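PDB 1ZH8: oxidoreductase from Thermotoga maritima, which probably catalyses NADP-dependent oxidation or reduction at a CH-OH group, as a member of the GFO/IDH/MocA oxidoreductase family with an unassigned substrate. Local coordinates for residues W149-L154 against I269-D274; V164-Q169 against S236-E241; L209-I214 against N242-N247. All coordinates share one frame; numbering follows the deposited sequence.

In the fold
All three contacts belong to the sheet domain that follows the Rossmann fold, and lie on the same side of the chain's centre. NADP is bound in this chain, and a Rossmann-type glycine-rich turn, probably Gly25 and Gly27, lies against it in the other domain. Contact 2 and contact 3 have centres about 6 Å apart, and backbone bonds of Met166 with Val245 and Asn247 join them. Contact 1 is centred about 15 Å from contact 3 and 16 Å from contact 2. It touches contact 3 through Ala151 and Ile210, but its nearest atoms stay about 6 Å from contact 2. Contacts 2 and 3 also touch the second subunit.

Contact 1: residues W149-L154 against I269-D274; sequences WKAKEL and ISISWD
Ala151 is set against two isoleucines of the strand, Ile269 and Ile271. Its CB meets the terminal methyl of each. The gap from Ala151 CB to Ile271 CD1 is 3.9 Å, and from Ala151 CB to Ile269 CD1 it is 4.0 Å. The single methyl of Ala151 therefore lies against both neighbours at once. Ile271 CG1 is also close, 4.1 Å from Ala151 CB, so the outer part of that branch lies along the methyl. A second apolar touch comes three residues on, about one helical turn. There Leu154 crosses Ile269 at a slant, and Leu154 CD1 approaches Ile269 CG2 at 4.1 Å. Ile269 thus serves two partners with two branches. Its CG1 stands between the backbone N and the carbonyl carbon (chi1 63°), which sends CD1 to Ala151 and keeps CG2 for Leu154.

The backbones run nearly antiparallel, with 164° between the directions of the short helix and strand segments. Their axes come within 9.7 Å. The small Ala151 sits at the nearest point, its CA 7.2 Å from Ile271 CA. This is a helix laid on one face of the large mixed sheet of the GFO/IDH/MocA C-terminal domain. Ile269 and Ile271 point to the helix, while Ser270 between them does not.

Strands 259-264 and 275-278 flank strand 268-272, and Ile262 and Ile276 extend the apolar layer. Helix 195-211 lies beside this helix and brings Ile210 onto Ala151, while Lys152 NZ bonds to the carbonyl O of Leu209.

Contact 2: residues V164-Q169 against S236-E241; sequences VFMNWQ and SIFEFE
Met166, modelled as selenomethionine, has its CG between the backbone N and the carbonyl carbon (chi1 63°), and its chain bends again at chi2 and chi3. Phe238 has a similar first torsion (chi1 47°). These turns bring the end of Met166 to Phe238 and the middle of its chain to Phe240. The result is a Met-aromatic contact with Phe240, made on one face of the mixed sheet of the GFO/IDH/MocA C-terminal domain.

Strands 163-171 and 233-240 are not neighbours in that sheet. Strand 245-251 runs between them, and Gly246 separates Met166 from Phe238 there. Glycine puts no side chain in the way, and Met166 reaches across the middle strand to both rings.

The selenium lies at the edge of the Phe240 ring and in its plane. Met166 SE is 5.2 Å from the centroid of the Phe240 ring, on a line 83° off the ring normal. Met166 CG also comes in at this edge, 3.9 Å from Phe240 CE1. The Met166 chain crosses each phenylalanine at about a right angle. Phe240 CZ in turn meets the edge of the Phe238 ring, so the three side chains form a continuous apolar group.

Helix 195-211 adds Met207 and Leu211 to this group, and Phe322 packs edge-to-face on Phe238. Phe165 and Ile237 point differently and pack on the second subunit, against its Ser235 and Ile237. Val164 and Phe165 both face Thr263, a classic beta bulge. At the far end of the Met166 chain the methyl carbon CE approaches the Phe238 ring obliquely, 4.1 Å from Phe238 CZ.

Contact 3: residues L209-I214 against N242-N247; sequences LILGEI and NGTVGN
Leu211 and Asn242 meet through one water molecule. Water 1 donates to the carbonyl O of Leu211 at 2.9 Å and accepts from the backbone N of Asn242 at 3.0 Å. It also gives a weak bond to the carbonyl O of Glu213. The amide of Asn242 lies close by as well. Asn242 ND2 is 3.1 Å from Leu211 O, but the angle is poor and this is not a hydrogen bond. Apart from the polar groups, Leu211 CD1 touches Thr244 CG2 at 4.2 Å.

The next shell fixes the asparagine. Its CG lies between the backbone N and the carbonyl carbon (chi1 68°), which, with chi2 near 20°, brings OD1 round to Thr244. The backbone N of Thr244 donates to Asn242 OD1 at 2.9 Å with an N-H...O angle of 155°, forming an Asx turn. Thr244 OG1 gives a second bond to the same oxygen, from above the carbonyl plane. That bond is modelled very short, and its length is doubtful.

Further out, the turn belongs to the hairpin between strands 233-240 and 245-251. Gly243 has a positive phi, which glycine adopts easily and which fits its place in the tight turn. Its carbonyl O accepts a hydrogen bond from Lys222 of the second subunit. Across the contact, Gly212, also with positive phi, is the first residue beyond helix 195-211. Glu213 follows, with a backbone bond to Glu241 and a salt bridge to Arg208. Leu211 also rests on Phe240, Met166 and Val155.

The polar link between helix end and hairpin turn thus rests on the water and the backbone groups around it. The asparagine side chain spends its oxygen on shaping its own turn, not on bonding the helix.

Contact 1: residues W149-L154 against I269-D274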
# COMPACT_ATOMS: atom_id res chain seq x y z
N TRP A 149 -19.85 -9.21 -4.72
CA TRP A 149 -20.63 -10.18 -3.97
C TRP A 149 -19.94 -11.54 -3.91
O TRP A 149 -19.84 -12.13 -2.83
CB TRP A 149 -22.07 -10.30 -4.47
CG TRP A 149 -22.87 -9.13 -4.00
CD1 TRP A 149 -23.03 -7.92 -4.64
CD2 TRP A 149 -23.54 -9.00 -2.74
NE1 TRP A 149 -23.79 -7.07 -3.87
CE2 TRP A 149 -24.11 -7.70 -2.70
CE3 TRP A 149 -23.73 -9.87 -1.64
CZ2 TRP A 149 -24.88 -7.25 -1.62
CZ3 TRP A 149 -24.48 -9.42 -0.56
CH2 TRP A 149 -25.05 -8.12 -0.56
N LYS A 150 -19.41 -12.01 -5.05
CA LYS A 150 -18.73 -13.31 -5.08
C LYS A 150 -17.46 -13.30 -4.20
O LYS A 150 -17.17 -14.28 -3.50
CB LYS A 150 -18.45 -13.77 -6.51
CG LYS A 150 -18.05 -15.27 -6.61
N ALA A 151 -16.71 -12.20 -4.23
CA ALA A 151 -15.57 -12.08 -3.34
C ALA A 151 -16.04 -12.14 -1.89
O ALA A 151 -15.43 -12.82 -1.08
CB ALA A 151 -14.83 -10.79 -3.60
N LYS A 152 -17.15 -11.46 -1.60
CA LYS A 152 -17.72 -11.41 -0.26
C LYS A 152 -18.03 -12.81 0.23
O LYS A 152 -17.62 -13.18 1.33
CB LYS A 152 -19.01 -10.59 -0.25
CG LYS A 152 -19.61 -10.35 1.12
CD LYS A 152 -21.13 -10.23 1.02
CE LYS A 152 -21.74 -9.16 1.91
NZ LYS A 152 -21.16 -9.11 3.28
N GLU A 153 -18.71 -13.59 -0.60
CA GLU A 153 -19.06 -14.96 -0.27
C GLU A 153 -17.85 -15.84 -0.01
O GLU A 153 -17.78 -16.54 1.01
CB GLU A 153 -19.97 -15.55 -1.34
CG GLU A 153 -21.35 -14.88 -1.32
CD GLU A 153 -22.05 -14.88 -2.67
OE1 GLU A 153 -21.63 -15.61 -3.59
OE2 GLU A 153 -23.05 -14.13 -2.80
N LEU A 154 -16.88 -15.82 -0.93
CA LEU A 154 -15.65 -16.56 -0.74
C LEU A 154 -15.02 -16.21 0.61
O LEU A 154 -14.66 -17.11 1.37
CB LEU A 154 -14.66 -16.31 -1.89
CG LEU A 154 -15.01 -16.95 -3.25
CD1 LEU A 154 -13.92 -16.64 -4.27
CD2 LEU A 154 -15.30 -18.48 -3.20
N ILE A 269 -7.17 -14.32 -2.99
CA ILE A 269 -8.02 -14.06 -4.15
C ILE A 269 -7.62 -12.78 -4.87
O ILE A 269 -7.22 -11.79 -4.27
CB ILE A 269 -9.56 -14.01 -3.85
CG1 ILE A 269 -9.91 -12.89 -2.89
CG2 ILE A 269 -10.09 -15.35 -3.33
CD1 ILE A 269 -11.40 -12.65 -2.85
N SER A 270 -7.76 -12.82 -6.19
CA SER A 270 -7.65 -11.63 -6.99
C SER A 270 -9.02 -11.39 -7.64
O SER A 270 -9.70 -12.33 -8.06
CB SER A 270 -6.50 -11.75 -7.99
OG SER A 270 -6.96 -12.27 -9.21
N ILE A 271 -9.41 -10.12 -7.71
CA ILE A 271 -10.74 -9.72 -8.11
C ILE A 271 -10.72 -8.85 -9.38
O ILE A 271 -9.97 -7.87 -9.45
CB ILE A 271 -11.38 -8.89 -6.97
CG1 ILE A 271 -11.44 -9.72 -5.68
CG2 ILE A 271 -12.75 -8.31 -7.37
CD1 ILE A 271 -11.56 -8.85 -4.40
N SER A 272 -11.54 -9.21 -10.37
CA SER A 272 -11.75 -8.37 -11.55
C SER A 272 -13.22 -8.34 -11.94
O SER A 272 -14.01 -9.16 -11.48
CB SER A 272 -10.94 -8.88 -12.72
OG SER A 272 -9.62 -9.15 -12.33
N TRP A 273 -13.56 -7.38 -12.81
CA TRP A 273 -14.92 -7.22 -13.35
C TRP A 273 -15.49 -8.58 -13.77
O TRP A 273 -16.63 -8.91 -13.43
CB TRP A 273 -14.93 -6.20 -14.52
CG TRP A 273 -14.11 -6.66 -15.74
CD1 TRP A 273 -12.75 -6.85 -15.79
CD2 TRP A 273 -14.61 -6.99 -17.07
NE1 TRP A 273 -12.38 -7.28 -17.05
CE2 TRP A 273 -13.49 -7.37 -17.85
CE3 TRP A 273 -15.89 -7.00 -17.65
CZ2 TRP A 273 -13.61 -7.77 -19.21
CZ3 TRP A 273 -16.01 -7.40 -19.01
CH2 TRP A 273 -14.87 -7.77 -19.77
N ASP A 274 -14.66 -9.37 -14.45
CA ASP A 274 -15.13 -10.57 -15.14
C ASP A 274 -14.75 -11.92 -14.51
O ASP A 274 -15.13 -12.97 -15.02
CB ASP A 274 -14.69 -10.53 -16.61
CG ASP A 274 -13.18 -10.66 -16.82
OD1 ASP A 274 -12.37 -10.51 -15.87
OD2 ASP A 274 -12.78 -10.92 -17.98

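Contact 2: residues V164-Q169 against S236-E241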
# COMPACT_ATOMS: atom_id res chain seq x y z
N VAL A 164 -6.15 -11.29 5.97
CA VAL A 164 -5.01 -10.61 6.59
C VAL A 164 -4.76 -9.22 5.99
O VAL A 164 -4.63 -8.24 6.74
CB VAL A 164 -3.69 -11.45 6.46
CG1 VAL A 164 -2.49 -10.66 6.99
CG2 VAL A 164 -3.82 -12.81 7.17
N PHE A 165 -4.69 -9.14 4.66
CA PHE A 165 -4.27 -7.94 3.92
C PHE A 165 -4.99 -7.83 2.56
O PHE A 165 -4.98 -8.78 1.77
CB PHE A 165 -2.74 -7.97 3.71
CG PHE A 165 -2.20 -6.88 2.80
CD1 PHE A 165 -2.12 -5.57 3.24
CD2 PHE A 165 -1.75 -7.18 1.51
CE1 PHE A 165 -1.60 -4.56 2.40
CE2 PHE A 165 -1.25 -6.18 0.66
CZ PHE A 165 -1.17 -4.87 1.11
N MSE A 166 -5.59 -6.68 2.29
CA MSE A 166 -6.08 -6.39 0.96
C MSE A 166 -5.37 -5.18 0.35
O MSE A 166 -5.03 -4.22 1.06
CB MSE A 166 -7.61 -6.22 0.89
CG MSE A 166 -8.16 -5.09 1.67
SE MSE A 166 -9.51 -3.96 0.72
CE MSE A 166 -8.18 -2.95 -0.36
N ASN A 167 -5.13 -5.25 -0.96
CA ASN A 167 -4.56 -4.13 -1.71
C ASN A 167 -5.37 -3.89 -2.97
O ASN A 167 -5.67 -4.81 -3.73
CB ASN A 167 -3.09 -4.42 -2.05
CG ASN A 167 -2.40 -3.28 -2.79
OD1 ASN A 167 -1.53 -3.52 -3.60
ND2 ASN A 167 -2.80 -2.04 -2.52
N TRP A 168 -5.78 -2.64 -3.14
CA TRP A 168 -6.45 -2.24 -4.36
C TRP A 168 -5.67 -1.06 -4.91
O TRP A 168 -5.56 -0.01 -4.26
CB TRP A 168 -7.90 -1.86 -4.08
CG TRP A 168 -8.83 -1.91 -5.26
CD1 TRP A 168 -8.49 -2.11 -6.57
CD2 TRP A 168 -10.25 -1.70 -5.24
NE1 TRP A 168 -9.62 -2.07 -7.36
CE2 TRP A 168 -10.71 -1.82 -6.58
CE3 TRP A 168 -11.19 -1.43 -4.23
CZ2 TRP A 168 -12.06 -1.71 -6.93
CZ3 TRP A 168 -12.53 -1.31 -4.58
CH2 TRP A 168 -12.96 -1.44 -5.92
N GLN A 169 -5.10 -1.25 -6.09
CA GLN A 169 -4.37 -0.19 -6.79
C GLN A 169 -5.07 0.09 -8.08
O GLN A 169 -5.21 -0.82 -8.90
CB GLN A 169 -2.96 -0.64 -7.14
CG GLN A 169 -2.16 -0.96 -5.95
CD GLN A 169 -0.72 -0.97 -6.28
OE1 GLN A 169 -0.26 -0.21 -7.15
NE2 GLN A 169 0.03 -1.84 -5.60
N SER A 236 -3.25 5.12 0.80
CA SER A 236 -3.77 4.94 2.16
C SER A 236 -3.50 3.57 2.75
O SER A 236 -3.44 2.58 2.03
CB SER A 236 -5.28 5.17 2.16
OG SER A 236 -5.91 4.16 1.41
N ILE A 237 -3.33 3.53 4.07
CA ILE A 237 -3.47 2.28 4.82
C ILE A 237 -4.60 2.44 5.80
O ILE A 237 -4.90 3.55 6.27
CB ILE A 237 -2.23 1.89 5.64
CG1 ILE A 237 -1.61 3.12 6.28
CG2 ILE A 237 -1.20 1.18 4.77
CD1 ILE A 237 -0.63 2.76 7.35
N PHE A 238 -5.19 1.32 6.15
CA PHE A 238 -6.28 1.35 7.09
C PHE A 238 -6.43 -0.04 7.69
O PHE A 238 -5.80 -1.00 7.25
CB PHE A 238 -7.59 1.81 6.40
CG PHE A 238 -7.86 1.12 5.09
CD1 PHE A 238 -7.21 1.54 3.91
CD2 PHE A 238 -8.75 0.06 5.02
CE1 PHE A 238 -7.45 0.94 2.68
CE2 PHE A 238 -9.01 -0.56 3.78
CZ PHE A 238 -8.36 -0.12 2.61
N GLU A 239 -7.26 -0.14 8.71
CA GLU A 239 -7.52 -1.42 9.32
C GLU A 239 -9.03 -1.54 9.42
O GLU A 239 -9.72 -0.60 9.78
CB GLU A 239 -6.83 -1.48 10.69
CG GLU A 239 -6.94 -2.79 11.42
CD GLU A 239 -6.11 -2.83 12.71
OE1 GLU A 239 -5.65 -1.77 13.18
OE2 GLU A 239 -5.93 -3.94 13.26
N PHE A 240 -9.56 -2.69 9.03
CA PHE A 240 -10.97 -2.95 9.24
C PHE A 240 -11.20 -3.28 10.72
O PHE A 240 -10.26 -3.67 11.44
CB PHE A 240 -11.41 -4.12 8.36
CG PHE A 240 -11.41 -3.81 6.89
CD1 PHE A 240 -10.27 -4.04 6.11
CD2 PHE A 240 -12.56 -3.34 6.27
CE1 PHE A 240 -10.27 -3.79 4.74
CE2 PHE A 240 -12.57 -3.05 4.90
CZ PHE A 240 -11.43 -3.27 4.13
N GLU A 241 -12.44 -3.14 11.18
CA GLU A 241 -12.79 -3.50 12.56
C GLU A 241 -12.49 -4.95 12.85
O GLU A 241 -12.28 -5.29 14.00
CB GLU A 241 -14.27 -3.26 12.86
CG GLU A 241 -14.64 -1.77 12.98
CD GLU A 241 -16.14 -1.55 13.13
OE1 GLU A 241 -16.88 -2.57 13.19
OE2 GLU A 241 -16.58 -0.38 13.19

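Contact 3: residues L209-I214 against N242-N247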
# COMPACT_ATOMS: atom_id res chain seq x y z
N LEU A 209 -18.30 -3.78 1.52
CA LEU A 209 -19.15 -4.92 1.23
C LEU A 209 -18.41 -6.23 1.49
O LEU A 209 -18.96 -7.18 2.08
CB LEU A 209 -19.62 -4.85 -0.21
CG LEU A 209 -20.46 -6.02 -0.76
CD1 LEU A 209 -21.83 -6.03 -0.09
CD2 LEU A 209 -20.58 -5.89 -2.27
N ILE A 210 -17.15 -6.27 1.08
CA ILE A 210 -16.38 -7.50 1.13
C ILE A 210 -15.82 -7.74 2.52
O ILE A 210 -15.83 -8.87 2.99
CB ILE A 210 -15.24 -7.51 0.09
CG1 ILE A 210 -15.83 -7.44 -1.33
CG2 ILE A 210 -14.40 -8.78 0.22
CD1 ILE A 210 -14.86 -6.94 -2.36
N LEU A 211 -15.37 -6.67 3.19
CA LEU A 211 -14.67 -6.85 4.46
C LEU A 211 -15.26 -6.18 5.70
O LEU A 211 -14.74 -6.40 6.81
CB LEU A 211 -13.18 -6.48 4.31
CG LEU A 211 -12.38 -7.41 3.40
CD1 LEU A 211 -11.07 -6.79 2.98
CD2 LEU A 211 -12.18 -8.78 4.04
N GLY A 212 -16.33 -5.40 5.53
CA GLY A 212 -17.01 -4.73 6.65
C GLY A 212 -16.45 -3.33 6.90
O GLY A 212 -15.72 -2.78 6.06
N GLU A 213 -16.77 -2.77 8.07
CA GLU A 213 -16.46 -1.38 8.40
C GLU A 213 -14.99 -1.12 8.67
O GLU A 213 -14.28 -1.97 9.23
CB GLU A 213 -17.25 -0.94 9.64
CG GLU A 213 -18.75 -1.25 9.61
CD GLU A 213 -19.54 -0.47 8.55
OE1 GLU A 213 -18.96 0.33 7.78
OE2 GLU A 213 -20.76 -0.68 8.48
N ILE A 214 -14.56 0.08 8.32
CA ILE A 214 -13.19 0.50 8.53
C ILE A 214 -13.06 1.30 9.83
O ILE A 214 -13.85 2.19 10.09
CB ILE A 214 -12.68 1.30 7.31
CG1 ILE A 214 -12.64 0.36 6.10
CG2 ILE A 214 -11.28 1.80 7.57
CD1 ILE A 214 -12.96 0.98 4.78
N ASN A 242 -12.46 -5.79 11.80
CA ASN A 242 -12.15 -7.22 11.99
C ASN A 242 -10.66 -7.53 12.13
O ASN A 242 -10.28 -8.66 12.36
CB ASN A 242 -12.82 -8.11 10.92
CG ASN A 242 -12.24 -7.91 9.52
OD1 ASN A 242 -11.13 -7.40 9.34
ND2 ASN A 242 -13.01 -8.31 8.51
N GLY A 243 -9.81 -6.51 11.96
CA GLY A 243 -8.36 -6.69 12.09
C GLY A 243 -7.61 -6.79 10.78
O GLY A 243 -6.37 -6.83 10.80
N THR A 244 -8.34 -6.83 9.66
CA THR A 244 -7.72 -6.92 8.34
C THR A 244 -7.07 -5.58 8.01
O THR A 244 -7.64 -4.52 8.30
CB THR A 244 -8.76 -7.23 7.25
OG1 THR A 244 -9.52 -8.37 7.64
CG2 THR A 244 -8.08 -7.51 5.91
N VAL A 245 -5.89 -5.64 7.39
CA VAL A 245 -5.18 -4.44 6.95
C VAL A 245 -5.45 -4.18 5.47
O VAL A 245 -5.44 -5.11 4.64
CB VAL A 245 -3.66 -4.57 7.18
CG1 VAL A 245 -2.91 -3.32 6.66
CG2 VAL A 245 -3.35 -4.86 8.66
N GLY A 246 -5.71 -2.92 5.14
CA GLY A 246 -5.95 -2.53 3.77
C GLY A 246 -4.95 -1.53 3.25
O GLY A 246 -4.42 -0.71 4.02
N ASN A 247 -4.66 -1.61 1.95
CA ASN A 247 -3.97 -0.56 1.20
C ASN A 247 -4.83 -0.17 0.02
O ASN A 247 -5.24 -1.01 -0.78
CB ASN A 247 -2.61 -1.03 0.65
CG ASN A 247 -1.53 -1.17 1.72
OD1 ASN A 247 -1.80 -1.10 2.93
ND2 ASN A 247 -0.29 -1.38 1.28
O HOH W 1 -14.34 -5.32 9.52